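Local coordinates for protein MmoQ Response regulator (Methylococcus capsulatus, PDB 3LJX) that is a response regulator that, in full length, probably makes cyclic di-GMP from GTP, the present piece being largely its all-helical HDOD domain, at residues I53-N58 with L189-F194; S70-I75 with A131-F136; L114-A119 with L140-G145. All coordinates share one frame; numbering follows the deposited sequence.

Interaction 1: residues I53-N58 with L189-F194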
ATOM      1  N   ILE A  53      -7.022   8.050  -6.064  1.00 20.59           N
ATOM      2  CA  ILE A  53      -6.500   9.393  -6.288  1.00 20.72           C
ATOM      3  C   ILE A  53      -5.231   9.379  -7.141  1.00 21.14           C
ATOM      4  O   ILE A  53      -5.121  10.138  -8.094  1.00 23.87           O
ATOM      5  CB  ILE A  53      -6.280  10.140  -4.952  1.00 21.52           C
ATOM      6  CG1 ILE A  53      -7.644  10.469  -4.337  1.00 22.55           C
ATOM      7  CG2 ILE A  53      -5.468  11.426  -5.177  1.00 14.97           C
ATOM      8  CD1 ILE A  53      -7.599  10.796  -2.868  1.00 22.49           C
ATOM      9  N   LEU A  54      -4.288   8.501  -6.819  1.00 23.16           N
ATOM     10  CA  LEU A  54      -3.058   8.405  -7.604  1.00 24.10           C
ATOM     11  C   LEU A  54      -3.393   8.031  -9.036  1.00 21.86           C
ATOM     12  O   LEU A  54      -2.821   8.555  -9.988  1.00 23.19           O
ATOM     13  CB  LEU A  54      -2.119   7.348  -7.019  1.00 21.56           C
ATOM     14  CG  LEU A  54      -1.476   7.681  -5.678  1.00 26.32           C
ATOM     15  CD1 LEU A  54      -0.521   6.566  -5.267  1.00 29.18           C
ATOM     16  CD2 LEU A  54      -0.768   9.043  -5.728  1.00 25.59           C
ATOM     17  N   ARG A  55      -4.332   7.116  -9.178  1.00 15.42           N
ATOM     18  CA  ARG A  55      -4.688   6.617 -10.489  1.00 20.71           C
ATOM     19  C   ARG A  55      -5.331   7.716 -11.340  1.00 24.12           C
ATOM     20  O   ARG A  55      -5.070   7.841 -12.550  1.00 18.73           O
ATOM     21  CB  ARG A  55      -5.649   5.457 -10.322  1.00 24.31           C
ATOM     22  CG  ARG A  55      -6.247   4.971 -11.609  1.00 34.98           C
ATOM     23  CD  ARG A  55      -6.975   3.677 -11.363  1.00 46.03           C
ATOM     24  NE  ARG A  55      -7.924   3.405 -12.424  1.00 60.78           N
ATOM     25  CZ  ARG A  55      -9.231   3.601 -12.316  1.00 69.13           C
ATOM     26  NH1 ARG A  55      -9.747   4.059 -11.178  1.00 67.02           N
ATOM     27  NH2 ARG A  55     -10.018   3.328 -13.347  1.00 73.37           N
ATOM     28  N   PHE A  56      -6.184   8.503 -10.701  1.00 24.11           N
ATOM     29  CA  PHE A  56      -6.817   9.619 -11.378  1.00 27.88           C
ATOM     30  C   PHE A  56      -5.730  10.603 -11.805  1.00 26.67           C
ATOM     31  O   PHE A  56      -5.687  11.031 -12.960  1.00 22.94           O
ATOM     32  CB  PHE A  56      -7.836  10.289 -10.445  1.00 25.62           C
ATOM     33  CG  PHE A  56      -8.377  11.595 -10.961  1.00 25.18           C
ATOM     34  CD1 PHE A  56      -7.911  12.803 -10.456  1.00 25.09           C
ATOM     35  CD2 PHE A  56      -9.369  11.617 -11.933  1.00 29.68           C
ATOM     36  CE1 PHE A  56      -8.418  14.013 -10.919  1.00 24.01           C
ATOM     37  CE2 PHE A  56      -9.882  12.830 -12.403  1.00 29.39           C
ATOM     38  CZ  PHE A  56      -9.401  14.025 -11.897  1.00 23.67           C
ATOM     39  N   ALA A  57      -4.836  10.930 -10.873  1.00 19.49           N
ATOM     40  CA  ALA A  57      -3.824  11.967 -11.103  1.00 21.90           C
ATOM     41  C   ALA A  57      -2.798  11.523 -12.118  1.00 25.76           C
ATOM     42  O   ALA A  57      -2.154  12.359 -12.743  1.00 25.04           O
ATOM     43  CB  ALA A  57      -3.114  12.337  -9.785  1.00 21.66           C
ATOM     44  N   ASN A  58      -2.624  10.208 -12.263  1.00 25.10           N
ATOM     45  CA  ASN A  58      -1.617   9.665 -13.182  1.00 24.55           C
ATOM     46  C   ASN A  58      -2.201   9.189 -14.514  1.00 28.82           C
ATOM     47  O   ASN A  58      -1.463   8.758 -15.409  1.00 24.18           O
ATOM     48  CB  ASN A  58      -0.810   8.545 -12.493  1.00 24.42           C
ATOM     49  CG  ASN A  58       0.070   9.082 -11.357  1.00 28.94           C
ATOM     50  OD1 ASN A  58       0.458  10.250 -11.375  1.00 34.13           O
ATOM     51  ND2 ASN A  58       0.375   8.240 -10.372  1.00 20.77           N
ATOM     52  N   LEU A 189      -0.130  -1.309  -8.824  1.00 20.07           N
ATOM     53  CA  LEU A 189       0.773  -0.175  -8.636  1.00 27.15           C
ATOM     54  C   LEU A 189       1.246   0.338  -9.989  1.00 26.83           C
ATOM     55  O   LEU A 189       1.401   1.546 -10.203  1.00 24.56           O
ATOM     56  CB  LEU A 189       1.976  -0.558  -7.758  1.00 23.31           C
ATOM     57  CG  LEU A 189       1.701  -0.896  -6.290  1.00 26.08           C
ATOM     58  CD1 LEU A 189       2.995  -1.287  -5.568  1.00 26.63           C
ATOM     59  CD2 LEU A 189       1.020   0.263  -5.567  1.00 21.17           C
ATOM     60  N   THR A 190       1.472  -0.586 -10.910  1.00 23.32           N
ATOM     61  CA  THR A 190       1.857  -0.196 -12.251  1.00 24.94           C
ATOM     62  C   THR A 190       0.710   0.559 -12.941  1.00 27.53           C
ATOM     63  O   THR A 190       0.937   1.613 -13.542  1.00 25.66           O
ATOM     64  CB  THR A 190       2.265  -1.408 -13.065  1.00 25.73           C
ATOM     65  OG1 THR A 190       3.472  -1.941 -12.515  1.00 27.17           O
ATOM     66  CG2 THR A 190       2.488  -1.028 -14.527  1.00 22.49           C
ATOM     67  N   ASP A 191      -0.515   0.047 -12.836  1.00 21.68           N
ATOM     68  CA  ASP A 191      -1.662   0.763 -13.406  1.00 23.10           C
ATOM     69  C   ASP A 191      -1.814   2.150 -12.790  1.00 27.47           C
ATOM     70  O   ASP A 191      -2.233   3.073 -13.474  1.00 27.62           O
ATOM     71  CB  ASP A 191      -2.985  -0.003 -13.253  1.00 24.37           C
ATOM     72  CG  ASP A 191      -4.109   0.582 -14.148  1.00 56.65           C
ATOM     73  OD1 ASP A 191      -3.929   0.591 -15.398  1.00 62.03           O
ATOM     74  OD2 ASP A 191      -5.166   1.029 -13.622  1.00 43.77           O
ATOM     75  N   TRP A 192      -1.474   2.299 -11.507  1.00 23.52           N
ATOM     76  CA  TRP A 192      -1.720   3.565 -10.812  1.00 25.51           C
ATOM     77  C   TRP A 192      -0.608   4.598 -11.003  1.00 27.58           C
ATOM     78  O   TRP A 192      -0.669   5.698 -10.443  1.00 27.82           O
ATOM     79  CB  TRP A 192      -1.986   3.330  -9.323  1.00 24.35           C
ATOM     80  CG  TRP A 192      -3.156   2.448  -9.097  1.00 20.59           C
ATOM     81  CD1 TRP A 192      -4.072   2.040 -10.036  1.00 26.35           C
ATOM     82  CD2 TRP A 192      -3.543   1.839  -7.867  1.00 21.88           C
ATOM     83  NE1 TRP A 192      -5.012   1.219  -9.453  1.00 29.38           N
ATOM     84  CE2 TRP A 192      -4.709   1.081  -8.120  1.00 28.74           C
ATOM     85  CE3 TRP A 192      -3.019   1.859  -6.569  1.00 22.48           C
ATOM     86  CZ2 TRP A 192      -5.358   0.353  -7.128  1.00 25.67           C
ATOM     87  CZ3 TRP A 192      -3.663   1.138  -5.581  1.00 24.45           C
ATOM     88  CH2 TRP A 192      -4.822   0.396  -5.865  1.00 30.19           C
ATOM     89  N   GLY A 193       0.409   4.243 -11.787  1.00 26.02           N
ATOM     90  CA  GLY A 193       1.418   5.212 -12.167  1.00 26.67           C
ATOM     91  C   GLY A 193       2.847   4.992 -11.702  1.00 30.08           C
ATOM     92  O   GLY A 193       3.745   5.698 -12.163  1.00 31.25           O
ATOM     93  N   PHE A 194       3.081   4.031 -10.809  1.00 24.49           N
ATOM     94  CA  PHE A 194       4.435   3.815 -10.293  1.00 23.36           C
ATOM     95  C   PHE A 194       5.366   3.272 -11.381  1.00 25.56           C
ATOM     96  O   PHE A 194       5.020   2.344 -12.100  1.00 30.34           O
ATOM     97  CB  PHE A 194       4.419   2.865  -9.086  1.00 24.47           C
ATOM     98  CG  PHE A 194       3.937   3.510  -7.808  1.00 27.93           C
ATOM     99  CD1 PHE A 194       4.832   4.147  -6.955  1.00 27.65           C
ATOM    100  CD2 PHE A 194       2.593   3.479  -7.456  1.00 25.27           C
ATOM    101  CE1 PHE A 194       4.396   4.736  -5.778  1.00 26.52           C
ATOM    102  CE2 PHE A 194       2.149   4.072  -6.285  1.00 25.33           C
ATOM    103  CZ  PHE A 194       3.056   4.706  -5.444  1.00 24.00           C
TER
HETATM  104  O   HOH W   1      -3.390   6.133 -13.802  1.00 29.75           O
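The Schellman motif that closes helix 181-191 is fastened to helix 47-58 by Asn58, whose side-chain amide reaches the carbonyl of Trp192. Asn58 ND2 donates to Trp192 O at 2.7 Å, with an almost straight N-H...O angle of 176°. The oxygen lies in the amide plane of Asn58, and the donor in turn lies in the carbonyl plane, on a lone pair. Because Asn58 OD1 accepts from Val68 N in the following loop, the amide is engaged at both ends and its rotation is fixed. Gly193 is the residue that turns the chain, at a positive phi of 116°; with no side chain there, Asn58 ND2 can come within 3.7 Å of Gly193 CA.

One turn back along helix 47-58, Arg55 sends CG anti to its N (chi1 172°) and keeps the chain extended, so that the methylenes run past the pyrrole part of the Trp192 indole. Arg55 CD stands 3.6 Å from Trp192 CD1, in an oblique approach. Beyond it, Arg55 NE and Asp191 OD2 form a long salt bridge of 3.8 Å, while the NH1 end of the same guanidinium has a weak second ion pair with Asp13. Water 1 adds a bridge between the backbones, donating to Arg55 O (2.7 Å) and, at greater length, to Asp191 O (3.3 Å). On the buried side, Leu54 CD1 meets Phe194 CE2 at 3.8 Å.

Within the helical HDOD fold the contact has neighbours on several sides: helix 132-141 receives Leu54 and Leu189, helix 71-78 packs on Ile53 and Ala57, helix 196-204 lies against Leu189 and Phe194, and Met10 touches Asp191 and Trp192.

Interaction 2: residues S70-I75 with A131-F136; sequences SVIDAI and APKEAF
Asp73 OD2 is gripped by the hydroxyl of Ser70 and by water 2, which carries the contact across to Glu134. Ser70 OG donates to it at 2.6 Å, coming from above the carboxylate, 61° out of its plane. Water 2 donates to Asp73 OD2 and, at 2.7 Å, to Glu134 OE2. The two carboxylates, whose nearest oxygens Asp73 OD2 and Glu134 OE2 are 4.4 Å apart, thus share a solvent bridge that should ease the meeting of like charges. The other oxygen serves the opposite charge: Lys133 NZ donates to Asp73 OD1 at 2.9 Å, on the syn lone pair, in a salt bridge.

Ser70 is the N-cap of helix 71-78, and its OG accepts from Asp73 N at 3.1 Å while donating to the side chain of that residue. One hydroxyl therefore closes the first helical turn and also steadies the acid that pairs with Lys133. The position of Asp73 in this first turn would probably favour its negative charge. With Ala131 at the N-cap of helix 132-141, two helix starts of the HDOD fold meet here, and their opening turns 71-75 and 132-136 run at 112° to each other.

Lys133 sets CG between its backbone N and carbonyl carbon (chi1 66°) and then runs extended, crossing the Asp73 side chain at about a right angle. On the way its CD passes 3.8 Å from Ser70 OG and also touches Ile72 CG2. The backbone oxygen of Lys133 accepts from Thr137 OG1, one turn along its helix.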
ATOM      1  N   SER A  70       2.049  10.634  -3.981  1.00 25.98           N
ATOM      2  CA  SER A  70       1.509  10.970  -2.670  1.00 27.68           C
ATOM      3  C   SER A  70       0.225  11.789  -2.829  1.00 27.31           C
ATOM      4  O   SER A  70       0.053  12.522  -3.816  1.00 23.92           O
ATOM      5  CB  SER A  70       2.527  11.774  -1.874  1.00 28.64           C
ATOM      6  OG  SER A  70       2.736  13.026  -2.501  1.00 31.45           O
ATOM      7  N   VAL A  71      -0.679  11.683  -1.860  1.00 25.85           N
ATOM      8  CA  VAL A  71      -1.911  12.446  -1.944  1.00 28.08           C
ATOM      9  C   VAL A  71      -1.607  13.943  -2.046  1.00 32.48           C
ATOM     10  O   VAL A  71      -2.231  14.652  -2.838  1.00 30.57           O
ATOM     11  CB  VAL A  71      -2.824  12.168  -0.759  1.00 27.44           C
ATOM     12  CG1 VAL A  71      -4.187  12.833  -0.969  1.00 23.07           C
ATOM     13  CG2 VAL A  71      -2.979  10.660  -0.572  1.00 29.66           C
ATOM     14  N   ILE A  72      -0.634  14.428  -1.273  1.00 30.31           N
ATOM     15  CA  ILE A  72      -0.350  15.868  -1.288  1.00 25.26           C
ATOM     16  C   ILE A  72       0.170  16.317  -2.668  1.00 27.21           C
ATOM     17  O   ILE A  72      -0.189  17.392  -3.161  1.00 27.34           O
ATOM     18  CB  ILE A  72       0.605  16.281  -0.171  1.00 29.31           C
ATOM     19  CG1 ILE A  72       0.677  17.806  -0.070  1.00 36.68           C
ATOM     20  CG2 ILE A  72       1.981  15.686  -0.397  1.00 27.25           C
ATOM     21  CD1 ILE A  72      -0.619  18.450   0.360  1.00 39.24           C
ATOM     22  N   ASP A  73       0.988  15.486  -3.311  1.00 24.92           N
ATOM     23  CA  ASP A  73       1.426  15.802  -4.673  1.00 27.82           C
ATOM     24  C   ASP A  73       0.281  15.729  -5.682  1.00 26.39           C
ATOM     25  O   ASP A  73       0.220  16.531  -6.617  1.00 26.35           O
ATOM     26  CB  ASP A  73       2.583  14.910  -5.103  1.00 29.59           C
ATOM     27  CG  ASP A  73       3.843  15.188  -4.312  1.00 37.21           C
ATOM     28  OD1 ASP A  73       4.112  16.383  -4.030  1.00 34.82           O
ATOM     29  OD2 ASP A  73       4.554  14.214  -3.962  1.00 40.35           O
ATOM     30  N   ALA A  74      -0.628  14.778  -5.499  1.00 20.32           N
ATOM     31  CA  ALA A  74      -1.797  14.727  -6.375  1.00 24.60           C
ATOM     32  C   ALA A  74      -2.607  16.028  -6.256  1.00 25.14           C
ATOM     33  O   ALA A  74      -3.032  16.616  -7.264  1.00 23.69           O
ATOM     34  CB  ALA A  74      -2.664  13.510  -6.058  1.00 21.89           C
ATOM     35  N   ILE A  75      -2.803  16.487  -5.023  1.00 24.43           N
ATOM     36  CA  ILE A  75      -3.541  17.720  -4.789  1.00 29.58           C
ATOM     37  C   ILE A  75      -2.884  18.903  -5.507  1.00 33.23           C
ATOM     38  O   ILE A  75      -3.556  19.632  -6.234  1.00 36.38           O
ATOM     39  CB  ILE A  75      -3.655  18.035  -3.296  1.00 30.15           C
ATOM     40  CG1 ILE A  75      -4.608  17.058  -2.616  1.00 31.30           C
ATOM     41  CG2 ILE A  75      -4.166  19.442  -3.102  1.00 32.09           C
ATOM     42  CD1 ILE A  75      -4.766  17.323  -1.121  1.00 31.26           C
ATOM     43  N   ALA A 131      12.125   9.911  -1.905  1.00 25.26           N
ATOM     44  CA  ALA A 131      11.377  10.917  -1.147  1.00 25.40           C
ATOM     45  C   ALA A 131      10.488  10.189  -0.147  1.00 24.95           C
ATOM     46  O   ALA A 131       9.708   9.312  -0.530  1.00 29.77           O
ATOM     47  CB  ALA A 131      10.536  11.762  -2.079  1.00 20.82           C
ATOM     48  N   PRO A 132      10.610  10.532   1.140  1.00 24.34           N
ATOM     49  CA  PRO A 132       9.842   9.809   2.181  1.00 25.53           C
ATOM     50  C   PRO A 132       8.324   9.863   2.007  1.00 24.26           C
ATOM     51  O   PRO A 132       7.640   8.871   2.281  1.00 26.83           O
ATOM     52  CB  PRO A 132      10.283  10.481   3.487  1.00 23.46           C
ATOM     53  CG  PRO A 132      11.716  10.991   3.164  1.00 30.97           C
ATOM     54  CD  PRO A 132      11.671  11.396   1.699  1.00 25.88           C
ATOM     55  N   LYS A 133       7.788  10.982   1.544  1.00 20.07           N
ATOM     56  CA  LYS A 133       6.343  11.041   1.311  1.00 26.94           C
ATOM     57  C   LYS A 133       5.900  10.044   0.232  1.00 29.77           C
ATOM     58  O   LYS A 133       4.797   9.491   0.304  1.00 28.62           O
ATOM     59  CB  LYS A 133       5.885  12.459   0.956  1.00 22.99           C
ATOM     60  CG  LYS A 133       6.405  12.991  -0.368  1.00 27.34           C
ATOM     61  CD  LYS A 133       5.813  14.389  -0.676  1.00 38.06           C
ATOM     62  CE  LYS A 133       6.766  15.193  -1.568  1.00 37.66           C
ATOM     63  NZ  LYS A 133       6.203  16.513  -2.005  1.00 38.05           N
ATOM     64  N   GLU A 134       6.766   9.810  -0.760  1.00 26.73           N
ATOM     65  CA  GLU A 134       6.471   8.836  -1.811  1.00 21.86           C
ATOM     66  C   GLU A 134       6.677   7.417  -1.271  1.00 24.98           C
ATOM     67  O   GLU A 134       5.936   6.487  -1.630  1.00 21.62           O
ATOM     68  CB  GLU A 134       7.341   9.097  -3.048  1.00 18.84           C
ATOM     69  CG  GLU A 134       7.094  10.488  -3.670  1.00 25.94           C
ATOM     70  CD  GLU A 134       7.952  10.756  -4.915  1.00 29.72           C
ATOM     71  OE1 GLU A 134       9.022  10.126  -5.063  1.00 28.06           O
ATOM     72  OE2 GLU A 134       7.550  11.597  -5.753  1.00 26.95           O
ATOM     73  N   ALA A 135       7.682   7.259  -0.402  1.00 19.58           N
ATOM     74  CA  ALA A 135       7.953   5.969   0.220  1.00 21.11           C
ATOM     75  C   ALA A 135       6.794   5.571   1.131  1.00 21.72           C
ATOM     76  O   ALA A 135       6.398   4.401   1.167  1.00 16.89           O
ATOM     77  CB  ALA A 135       9.280   6.011   1.011  1.00 20.97           C
ATOM     78  N   PHE A 136       6.253   6.542   1.866  1.00 22.36           N
ATOM     79  CA  PHE A 136       5.117   6.280   2.746  1.00 25.63           C
ATOM     80  C   PHE A 136       4.016   5.592   1.947  1.00 26.58           C
ATOM     81  O   PHE A 136       3.484   4.548   2.336  1.00 20.71           O
ATOM     82  CB  PHE A 136       4.576   7.590   3.311  1.00 22.29           C
ATOM     83  CG  PHE A 136       3.319   7.426   4.105  1.00 26.13           C
ATOM     84  CD1 PHE A 136       2.097   7.238   3.462  1.00 26.67           C
ATOM     85  CD2 PHE A 136       3.348   7.461   5.496  1.00 26.72           C
ATOM     86  CE1 PHE A 136       0.921   7.086   4.193  1.00 25.22           C
ATOM     87  CE2 PHE A 136       2.179   7.300   6.234  1.00 28.22           C
ATOM     88  CZ  PHE A 136       0.960   7.119   5.581  1.00 25.19           C
TER
HETATM   89  O   HOH W   2       4.984  12.458  -5.880  1.00 19.43           O

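Interaction 3: residues L114-A119 with L140-G145; sequences LARAVA and LLADVG
Two torsions carry the Arg116 guanidinium to Ala142 and Asp143: CG is set anti to the backbone N (chi1 -171°), and a bend at chi3 of 53° then swings the charged end across the turn between helices 132-141 and 144-152. One face of the guanidinium is covered by Ala142, with CB 3.6 Å from Arg116 NE. At its edge, Arg116 NH2 donates to Asp143 OD1 at 3.1 Å in a salt bridge. The guanidinium and carboxylate planes stand 88° apart and the nitrogen comes from above the carboxylate, which is not a flat two-pronged pair. Water 3 completes a second link, accepting from Arg116 NH1 at 3.2 Å and donating to Asp143 OD2 at 2.8 Å.

Further partners hold the arginine in place: NE donates to Gly139 O and NH1 to Gln227 OE1. The positive group thus lies by the carbonyl end of helix 132-141, which should suit its charge.

Ala142 and Asp143 belong to a Leu-Leu-Ala-Asp-Val-Gly sequence that apparently matches the His-Asp doublet of HD-superfamily enzymes, with alanine at the histidine place; this is consistent with an HDOD domain lacking the full HD metal site.

Beside this polar end the helices come very close. Ala117 CB lies 3.4 Å from Leu140 N and 3.8 Å from Leu140 CB, a fit allowed by the small alanine. Leu140 also packs on Pro47 and Thr50 of helix 47-58, Phe136 fills in against Leu114 and Ala117, and Tyr109 of helix 106-125 leans on Asp143 and Val144.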
ATOM      1  N   LEU A 114      -0.870   0.874   7.337  1.00 24.49           N
ATOM      2  CA  LEU A 114      -0.496   2.179   7.850  1.00 26.39           C
ATOM      3  C   LEU A 114       0.819   2.111   8.638  1.00 29.26           C
ATOM      4  O   LEU A 114       1.714   2.945   8.445  1.00 27.40           O
ATOM      5  CB  LEU A 114      -1.609   2.724   8.744  1.00 26.09           C
ATOM      6  CG  LEU A 114      -1.317   4.094   9.362  1.00 29.51           C
ATOM      7  CD1 LEU A 114      -1.026   5.136   8.267  1.00 25.96           C
ATOM      8  CD2 LEU A 114      -2.496   4.525  10.232  1.00 29.33           C
ATOM      9  N   ALA A 115       0.932   1.121   9.524  1.00 23.13           N
ATOM     10  CA  ALA A 115       2.119   0.995  10.364  1.00 25.13           C
ATOM     11  C   ALA A 115       3.344   0.855   9.470  1.00 27.68           C
ATOM     12  O   ALA A 115       4.382   1.477   9.720  1.00 26.94           O
ATOM     13  CB  ALA A 115       1.995  -0.214  11.324  1.00 19.53           C
ATOM     14  N   ARG A 116       3.213   0.043   8.419  1.00 22.57           N
ATOM     15  CA  ARG A 116       4.301  -0.124   7.464  1.00 20.89           C
ATOM     16  C   ARG A 116       4.607   1.176   6.719  1.00 23.32           C
ATOM     17  O   ARG A 116       5.766   1.549   6.565  1.00 27.15           O
ATOM     18  CB  ARG A 116       3.995  -1.250   6.472  1.00 21.76           C
ATOM     19  CG  ARG A 116       5.177  -1.612   5.586  1.00 21.52           C
ATOM     20  CD  ARG A 116       4.816  -2.761   4.650  1.00 24.76           C
ATOM     21  NE  ARG A 116       3.599  -2.445   3.929  1.00 28.34           N
ATOM     22  CZ  ARG A 116       2.524  -3.221   3.885  1.00 29.30           C
ATOM     23  NH1 ARG A 116       2.523  -4.393   4.495  1.00 24.89           N
ATOM     24  NH2 ARG A 116       1.449  -2.816   3.222  1.00 31.98           N
ATOM     25  N   ALA A 117       3.572   1.869   6.252  1.00 24.31           N
ATOM     26  CA  ALA A 117       3.770   3.161   5.603  1.00 22.51           C
ATOM     27  C   ALA A 117       4.557   4.086   6.538  1.00 23.81           C
ATOM     28  O   ALA A 117       5.518   4.734   6.122  1.00 25.92           O
ATOM     29  CB  ALA A 117       2.431   3.790   5.248  1.00 19.26           C
ATOM     30  N   VAL A 118       4.150   4.136   7.804  1.00 21.96           N
ATOM     31  CA  VAL A 118       4.772   5.046   8.770  1.00 22.89           C
ATOM     32  C   VAL A 118       6.229   4.665   9.016  1.00 26.29           C
ATOM     33  O   VAL A 118       7.123   5.529   9.031  1.00 23.03           O
ATOM     34  CB  VAL A 118       4.027   5.044  10.114  1.00 28.14           C
ATOM     35  CG1 VAL A 118       4.893   5.696  11.197  1.00 30.33           C
ATOM     36  CG2 VAL A 118       2.676   5.743   9.978  1.00 20.26           C
ATOM     37  N   ALA A 119       6.470   3.366   9.188  1.00 23.09           N
ATOM     38  CA  ALA A 119       7.835   2.870   9.367  1.00 26.18           C
ATOM     39  C   ALA A 119       8.730   3.183   8.166  1.00 28.87           C
ATOM     40  O   ALA A 119       9.879   3.601   8.331  1.00 31.52           O
ATOM     41  CB  ALA A 119       7.843   1.356   9.669  1.00 19.70           C
ATOM     42  N   LEU A 140       2.279   1.997   2.308  1.00 22.61           N
ATOM     43  CA  LEU A 140       0.839   1.853   2.469  1.00 26.20           C
ATOM     44  C   LEU A 140       0.253   0.802   1.520  1.00 28.57           C
ATOM     45  O   LEU A 140      -0.604  -0.012   1.915  1.00 27.29           O
ATOM     46  CB  LEU A 140       0.160   3.199   2.220  1.00 24.66           C
ATOM     47  CG  LEU A 140      -1.345   3.283   2.453  1.00 25.01           C
ATOM     48  CD1 LEU A 140      -1.657   3.231   3.954  1.00 20.08           C
ATOM     49  CD2 LEU A 140      -1.925   4.558   1.826  1.00 25.62           C
ATOM     50  N   LEU A 141       0.733   0.815   0.278  1.00 24.08           N
ATOM     51  CA  LEU A 141       0.115   0.061  -0.817  1.00 22.70           C
ATOM     52  C   LEU A 141       0.806  -1.271  -1.106  1.00 24.90           C
ATOM     53  O   LEU A 141       0.357  -2.022  -1.964  1.00 22.33           O
ATOM     54  CB  LEU A 141       0.131   0.912  -2.089  1.00 19.19           C
ATOM     55  CG  LEU A 141      -1.038   1.832  -2.468  1.00 27.12           C
ATOM     56  CD1 LEU A 141      -2.105   1.989  -1.368  1.00 20.97           C
ATOM     57  CD2 LEU A 141      -0.541   3.185  -2.983  1.00 22.19           C
ATOM     58  N   ALA A 142       1.891  -1.556  -0.384  1.00 25.10           N
ATOM     59  CA  ALA A 142       2.776  -2.696  -0.670  1.00 23.87           C
ATOM     60  C   ALA A 142       2.108  -4.072  -0.855  1.00 25.36           C
ATOM     61  O   ALA A 142       2.697  -4.982  -1.461  1.00 23.01           O
ATOM     62  CB  ALA A 142       3.875  -2.783   0.402  1.00 24.94           C
ATOM     63  N   ASP A 143       0.902  -4.250  -0.316  1.00 26.11           N
ATOM     64  CA  ASP A 143       0.178  -5.507  -0.536  1.00 27.31           C
ATOM     65  C   ASP A 143      -1.312  -5.287  -0.780  1.00 28.30           C
ATOM     66  O   ASP A 143      -2.163  -6.095  -0.382  1.00 25.83           O
ATOM     67  CB  ASP A 143       0.434  -6.527   0.584  1.00 28.89           C
ATOM     68  CG  ASP A 143       0.019  -6.023   1.949  1.00 38.19           C
ATOM     69  OD1 ASP A 143      -0.548  -4.911   2.051  1.00 43.49           O
ATOM     70  OD2 ASP A 143       0.274  -6.745   2.934  1.00 44.36           O
ATOM     71  N   VAL A 144      -1.613  -4.192  -1.469  1.00 23.96           N
ATOM     72  CA  VAL A 144      -2.980  -3.866  -1.812  1.00 21.82           C
ATOM     73  C   VAL A 144      -3.624  -4.970  -2.668  1.00 23.26           C
ATOM     74  O   VAL A 144      -4.845  -5.078  -2.735  1.00 23.79           O
ATOM     75  CB  VAL A 144      -3.064  -2.489  -2.520  1.00 24.42           C
ATOM     76  CG1 VAL A 144      -2.519  -2.576  -3.952  1.00 20.19           C
ATOM     77  CG2 VAL A 144      -4.490  -1.995  -2.520  1.00 16.08           C
ATOM     78  N   GLY A 145      -2.803  -5.801  -3.305  1.00 17.08           N
ATOM     79  CA  GLY A 145      -3.310  -6.980  -3.979  1.00 18.41           C
ATOM     80  C   GLY A 145      -4.117  -7.919  -3.082  1.00 21.00           C
ATOM     81  O   GLY A 145      -5.004  -8.627  -3.561  1.00 20.17           O
TER
HETATM   82  O   HOH W   3      -0.619  -4.929   4.880  1.00 42.50           O

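How the interactions relate
Helix 132-141 ties the three contacts together. Its start takes part in interaction 2 and its end in interaction 3, their centres about 13 Å apart, with Phe136 between them: Phe136 O lies 3.2 Å from Ala117 CB. Interaction 1 stands about 16 Å from interaction 3, centre to centre, yet Leu141 reaches it, with Leu141 CB 3.6 Å from Leu189 CD2. Interactions 1 and 2, about 12 Å apart by centres, meet through successive helices, Ile53 CG2 lying 3.6 Å from Ala74 CB. Along the chain, interaction 1 spans both other contacts, whose own segments alternate. All belong to the HDOD region, and interaction 3 holds the apparent counterpart of the HD doublet.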